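PDB 6NKI: NRPS, which belongs to the Male sterility family, has a Rossmann-type fold and is modelled with NADPH dihydro-nicotinamide-adenine-dinucleotide phosphate bound. Local coordinates for residues Gly215-Ser218 / Ala219-Ala223; Leu199-Gly202 / Tyr203-Thr206. All coordinates share one frame; numbering follows the deposited sequence.

Contact 1: Gly215-Ser218 / Ala219-Ala223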
ATOM      1  N   GLY A 215     -17.149  22.003 -10.941  1.00134.13           N
ATOM      2  CA  GLY A 215     -17.298  21.682 -12.353  1.00146.21           C
ATOM      3  C   GLY A 215     -17.564  22.894 -13.225  1.00163.12           C
ATOM      4  O   GLY A 215     -16.970  23.038 -14.299  1.00168.56           O
ATOM      5  N   ALA A 216     -18.467  23.773 -12.787  1.00173.00           N
ATOM      6  CA  ALA A 216     -18.750  24.975 -13.564  1.00179.77           C
ATOM      7  C   ALA A 216     -17.486  25.787 -13.789  1.00174.49           C
ATOM      8  O   ALA A 216     -17.289  26.353 -14.870  1.00179.14           O
ATOM      9  CB  ALA A 216     -19.820  25.818 -12.871  1.00184.87           C
ATOM     10  N   PHE A 217     -16.601  25.828 -12.794  1.00167.09           N
ATOM     11  CA  PHE A 217     -15.351  26.548 -12.978  1.00156.92           C
ATOM     12  C   PHE A 217     -14.474  25.857 -14.014  1.00148.14           C
ATOM     13  O   PHE A 217     -13.879  26.527 -14.870  1.00148.74           O
ATOM     14  CB  PHE A 217     -14.626  26.684 -11.641  1.00148.83           C
ATOM     15  CG  PHE A 217     -13.334  27.459 -11.716  1.00143.84           C
ATOM     16  CD1 PHE A 217     -13.329  28.844 -11.785  1.00148.09           C
ATOM     17  CD2 PHE A 217     -12.120  26.796 -11.722  1.00139.19           C
ATOM     18  CE1 PHE A 217     -12.132  29.549 -11.857  1.00150.83           C
ATOM     19  CE2 PHE A 217     -10.922  27.494 -11.798  1.00139.93           C
ATOM     20  CZ  PHE A 217     -10.929  28.867 -11.861  1.00144.52           C
ATOM     21  N   SER A 218     -14.395  24.517 -13.971  1.00137.75           N
ATOM     22  CA  SER A 218     -13.513  23.797 -14.891  1.00134.52           C
ATOM     23  C   SER A 218     -13.959  23.965 -16.341  1.00143.15           C
ATOM     24  O   SER A 218     -13.174  24.400 -17.193  1.00143.95           O
ATOM     25  CB  SER A 218     -13.439  22.315 -14.536  1.00124.66           C
ATOM     26  OG  SER A 218     -12.640  21.628 -15.489  1.00124.95           O
ATOM     27  N   ALA A 219     -15.217  23.631 -16.643  1.00152.45           N
ATOM     28  CA  ALA A 219     -15.701  23.745 -18.013  1.00161.25           C
ATOM     29  C   ALA A 219     -15.467  25.127 -18.605  1.00174.78           C
ATOM     30  O   ALA A 219     -15.562  25.278 -19.827  1.00181.88           O
ATOM     31  CB  ALA A 219     -17.190  23.389 -18.074  1.00158.94           C
ATOM     32  N   ARG A 220     -15.136  26.120 -17.774  1.00178.18           N
ATOM     33  CA  ARG A 220     -14.906  27.488 -18.212  1.00188.58           C
ATOM     34  C   ARG A 220     -13.498  28.009 -17.948  1.00183.76           C
ATOM     35  O   ARG A 220     -13.115  29.010 -18.562  1.00189.16           O
ATOM     36  CB  ARG A 220     -15.916  28.433 -17.539  1.00197.54           C
ATOM     37  CG  ARG A 220     -17.294  28.443 -18.194  1.00206.15           C
ATOM     38  CD  ARG A 220     -18.151  27.267 -17.744  1.00208.86           C
ATOM     39  NE  ARG A 220     -19.547  27.395 -18.156  1.00213.87           N
ATOM     40  CZ  ARG A 220     -20.039  26.925 -19.300  1.00219.19           C
ATOM     41  NH1 ARG A 220     -21.324  27.085 -19.586  1.00224.98           N
ATOM     42  NH2 ARG A 220     -19.248  26.304 -20.163  1.00219.04           N
ATOM     43  N   HIS A 221     -12.716  27.372 -17.064  1.00170.30           N
ATOM     44  CA  HIS A 221     -11.365  27.839 -16.721  1.00163.17           C
ATOM     45  C   HIS A 221     -10.365  26.697 -16.889  1.00157.42           C
ATOM     46  O   HIS A 221      -9.911  26.090 -15.916  1.00148.66           O
ATOM     47  CB  HIS A 221     -11.339  28.432 -15.323  1.00156.57           C
ATOM     48  CG  HIS A 221     -11.991  29.773 -15.245  1.00155.14           C
ATOM     49  ND1 HIS A 221     -13.349  29.934 -15.074  1.00154.94           N
ATOM     50  CD2 HIS A 221     -11.476  31.020 -15.359  1.00156.73           C
ATOM     51  CE1 HIS A 221     -13.641  31.222 -15.074  1.00158.27           C
ATOM     52  NE2 HIS A 221     -12.522  31.900 -15.245  1.00159.92           N
ATOM     53  N   LYS A 222      -9.994  26.445 -18.145  1.00162.10           N
ATOM     54  CA  LYS A 222      -9.089  25.368 -18.526  1.00165.29           C
ATOM     55  C   LYS A 222      -7.637  25.608 -18.103  1.00167.58           C
ATOM     56  O   LYS A 222      -6.797  24.732 -18.356  1.00170.02           O
ATOM     57  CB  LYS A 222      -9.158  25.154 -20.043  1.00171.27           C
ATOM     58  CG  LYS A 222     -10.523  24.712 -20.595  1.00176.29           C
ATOM     59  CD  LYS A 222     -10.913  23.310 -20.116  1.00178.90           C
ATOM     60  CE  LYS A 222     -12.084  22.734 -20.918  1.00182.31           C
ATOM     61  NZ  LYS A 222     -13.371  23.457 -20.711  1.00186.99           N
ATOM     62  N   ALA A 223      -7.315  26.734 -17.465  1.00169.43           N
ATOM     63  CA  ALA A 223      -5.936  27.093 -17.146  1.00161.38           C
ATOM     64  C   ALA A 223      -5.521  26.720 -15.728  1.00155.14           C
ATOM     65  O   ALA A 223      -4.380  26.998 -15.339  1.00155.79           O
ATOM     66  CB  ALA A 223      -5.714  28.592 -17.349  1.00160.13           C
TER
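The carbonyl oxygen Phe217 O is gripped by two groups of His221, both weakly. His221 N donates to Phe217 O at 2.6 Å through a strongly bent bond. His221 ND1 approaches the same Phe217 O at 3.5 Å, with the oxygen in plane at the edge of the imidazole. His221 N also makes a weak bond to Ser218 O, so this amide is shared between successive carbonyls as the helix runs out. Two residues earlier the backbone bonding is still that of a regular helix, Ala219 N donating to Gly215 O at 3.0 Å and 167°. The rings of Phe217 and His221 lie almost parallel in an offset stack, centroids 4.3 Å apart and planes at 6°. His221 CG lies over one face of the phenyl ring, 3.4 Å from Phe217 CE1. Alongside, His221 CB stands over the same Phe217 face as a CH-pi partner, 3.6 Å from the ring centroid. With His221 CG beside its own backbone N (chi1 -74°), the imidazole turns back over the phenyl face, the two side chains crossing at about a right angle. This is the C-terminal end of helix 202-220, the helical arm of a beta-alpha-beta crossover from strand 162-166 to strand 226-230 of the Rossmann-type sheet. Phe217, the buried residue here, packs on Leu226 of that second strand, as does Ser218, whose OG is hydrogen-bonded to Lys309 NZ. Arg220 bends at its second torsion, bringing its CD beside Ala216 O. The exposed Lys222 doubles back until NZ lies 3.6 Å from Ser218 O.

Contact 2: Leu199-Gly202 / Tyr203-Thr206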
ATOM      1  N   LEU A 199     -29.423  12.875  -1.498  1.00194.48           N
ATOM      2  CA  LEU A 199     -28.348  12.885  -0.509  1.00185.62           C
ATOM      3  C   LEU A 199     -28.971  13.239   0.834  1.00190.03           C
ATOM      4  O   LEU A 199     -29.510  14.339   0.998  1.00194.66           O
ATOM      5  CB  LEU A 199     -27.241  13.886  -0.869  1.00177.71           C
ATOM      6  CG  LEU A 199     -26.305  13.621  -2.051  1.00171.72           C
ATOM      7  CD1 LEU A 199     -25.386  14.800  -2.299  1.00172.53           C
ATOM      8  CD2 LEU A 199     -25.484  12.368  -1.804  1.00164.35           C
ATOM      9  N   THR A 200     -28.886  12.313   1.790  1.00188.79           N
ATOM     10  CA  THR A 200     -29.566  12.492   3.071  1.00193.06           C
ATOM     11  C   THR A 200     -28.956  13.637   3.871  1.00195.99           C
ATOM     12  O   THR A 200     -29.635  14.618   4.203  1.00201.71           O
ATOM     13  CB  THR A 200     -29.504  11.198   3.882  1.00190.53           C
ATOM     14  OG1 THR A 200     -28.144  10.936   4.254  1.00185.41           O
ATOM     15  CG2 THR A 200     -30.018  10.038   3.055  1.00190.92           C
ATOM     16  N   ASP A 201     -27.666  13.525   4.191  1.00192.40           N
ATOM     17  CA  ASP A 201     -27.018  14.399   5.159  1.00189.65           C
ATOM     18  C   ASP A 201     -26.514  15.673   4.501  1.00187.63           C
ATOM     19  O   ASP A 201     -25.936  15.630   3.411  1.00187.51           O
ATOM     20  CB  ASP A 201     -25.850  13.684   5.835  1.00184.33           C
ATOM     21  CG  ASP A 201     -25.253  14.494   6.970  1.00184.82           C
ATOM     22  OD1 ASP A 201     -25.743  15.615   7.238  1.00188.34           O
ATOM     23  OD2 ASP A 201     -24.293  14.013   7.598  1.00181.70           O
ATOM     24  N   GLY A 202     -26.693  16.797   5.198  1.00187.77           N
ATOM     25  CA  GLY A 202     -26.147  18.054   4.718  1.00180.43           C
ATOM     26  C   GLY A 202     -24.633  18.041   4.627  1.00164.59           C
ATOM     27  O   GLY A 202     -24.054  18.635   3.715  1.00166.25           O
ATOM     28  N   TYR A 203     -23.969  17.368   5.566  1.00149.32           N
ATOM     29  CA  TYR A 203     -22.520  17.254   5.483  1.00151.59           C
ATOM     30  C   TYR A 203     -22.092  16.637   4.153  1.00144.10           C
ATOM     31  O   TYR A 203     -21.377  17.260   3.362  1.00142.83           O
ATOM     32  CB  TYR A 203     -21.972  16.448   6.656  1.00155.77           C
ATOM     33  CG  TYR A 203     -20.512  16.187   6.438  1.00159.39           C
ATOM     34  CD1 TYR A 203     -19.582  17.213   6.559  1.00159.17           C
ATOM     35  CD2 TYR A 203     -20.065  14.932   6.042  1.00157.80           C
ATOM     36  CE1 TYR A 203     -18.242  16.988   6.327  1.00157.55           C
ATOM     37  CE2 TYR A 203     -18.735  14.695   5.810  1.00154.25           C
ATOM     38  CZ  TYR A 203     -17.825  15.727   5.950  1.00155.18           C
ATOM     39  OH  TYR A 203     -16.492  15.493   5.717  1.00152.29           O
ATOM     40  N   THR A 204     -22.523  15.400   3.898  1.00139.02           N
ATOM     41  CA  THR A 204     -22.319  14.800   2.583  1.00134.91           C
ATOM     42  C   THR A 204     -22.905  15.660   1.463  1.00136.61           C
ATOM     43  O   THR A 204     -22.433  15.612   0.321  1.00136.89           O
ATOM     44  CB  THR A 204     -22.930  13.400   2.572  1.00135.01           C
ATOM     45  OG1 THR A 204     -24.303  13.472   2.969  1.00141.11           O
ATOM     46  CG2 THR A 204     -22.189  12.492   3.542  1.00130.96           C
ATOM     47  N   GLN A 205     -23.915  16.467   1.778  1.00137.75           N
ATOM     48  CA  GLN A 205     -24.510  17.378   0.810  1.00139.68           C
ATOM     49  C   GLN A 205     -23.708  18.668   0.665  1.00138.93           C
ATOM     50  O   GLN A 205     -23.846  19.351  -0.354  1.00141.26           O
ATOM     51  CB  GLN A 205     -25.954  17.679   1.233  1.00142.96           C
ATOM     52  CG  GLN A 205     -26.890  18.325   0.218  1.00147.73           C
ATOM     53  CD  GLN A 205     -28.285  18.531   0.800  1.00152.00           C
ATOM     54  OE1 GLN A 205     -28.512  18.280   1.984  1.00152.45           O
ATOM     55  NE2 GLN A 205     -29.222  18.979  -0.033  1.00156.59           N
ATOM     56  N   THR A 206     -22.868  19.003   1.654  1.00139.31           N
ATOM     57  CA  THR A 206     -21.959  20.142   1.518  1.00140.96           C
ATOM     58  C   THR A 206     -20.765  19.795   0.645  1.00132.26           C
ATOM     59  O   THR A 206     -20.407  20.562  -0.258  1.00130.54           O
ATOM     60  CB  THR A 206     -21.447  20.618   2.881  1.00146.46           C
ATOM     61  OG1 THR A 206     -20.803  19.535   3.569  1.00141.49           O
ATOM     62  CG2 THR A 206     -22.563  21.229   3.728  1.00154.97           C
TER
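Asp201 caps the start of helix 202-220: its OD1 accepts from Tyr203 N at 3.0 Å, with a fairly straight N-H (157°). The amide comes from above the carboxylate, 80° out of its plane, and not from within it. Because the acceptor lies two residues before the donor, the bond closes an Asx turn at the N-cap. The other carboxylate oxygen, Asp201 OD2, rests against Tyr203 CB at 3.5 Å, while the phenol ring leads away from the cap. The backbone oxygen of Asp201 is used as well. Thr204 OG1 donates to Asp201 O at 2.7 Å, tilted out of the carbonyl plane, and Gln205 N adds a weak bond to this oxygen. Thr204 can do this because its hydroxyl lies between its own backbone N and carbonyl carbon (chi1 55°), facing back down the first turn.

Gly202 and Thr206 are the buried, close-packed part. Thr206 fits against Tyr136, Leu139 and Val144 of helix 136-156, and its OG1 is hydrogen-bonded to Asn143 ND2. Packing is looser at the more open residues: Thr200 is exposed, and the partly exposed Leu199 brings CD1 no nearer than 4.0 Å to Thr204 O, its side chain leaning also on Ile170 and Pro171. Gln205, likewise partly exposed, joins the two parts by extending over Gly202, OE1 3.6 Å from Gly202 CA.

Tyr203 packs on Leu139, and its side chain lies about 5 Å from the bound NADPH dihydro-nicotinamide-adenine-dinucleotide phosphate; it heads a Tyr-x-x-x-Lys sequence, as in short-chain dehydrogenase/reductase relatives. A carboxylate over the amide-rich first turn would feel the positive end of the helix dipole, which probably stabilises the ionised form of Asp201.

Contacts 1 and 2 mark the two ends of helix 202-220, their centres 24 Å apart and their nearest atoms about 11 Å apart without touching. Contact 2 starts the helix, partly buried against helix 136-156 and beside the bound nucleotide; contact 1 finishes it at the surface, its centre 25 Å from the chain centre, where it leans on strand 226-230. Their chemistry follows the helix ends. At the start, a carboxylate and a hydroxyl serve a backbone amide and a backbone carbonyl; at the finish, a backbone amide and an imidazole reach one carbonyl only weakly, and a ring stack adds to them.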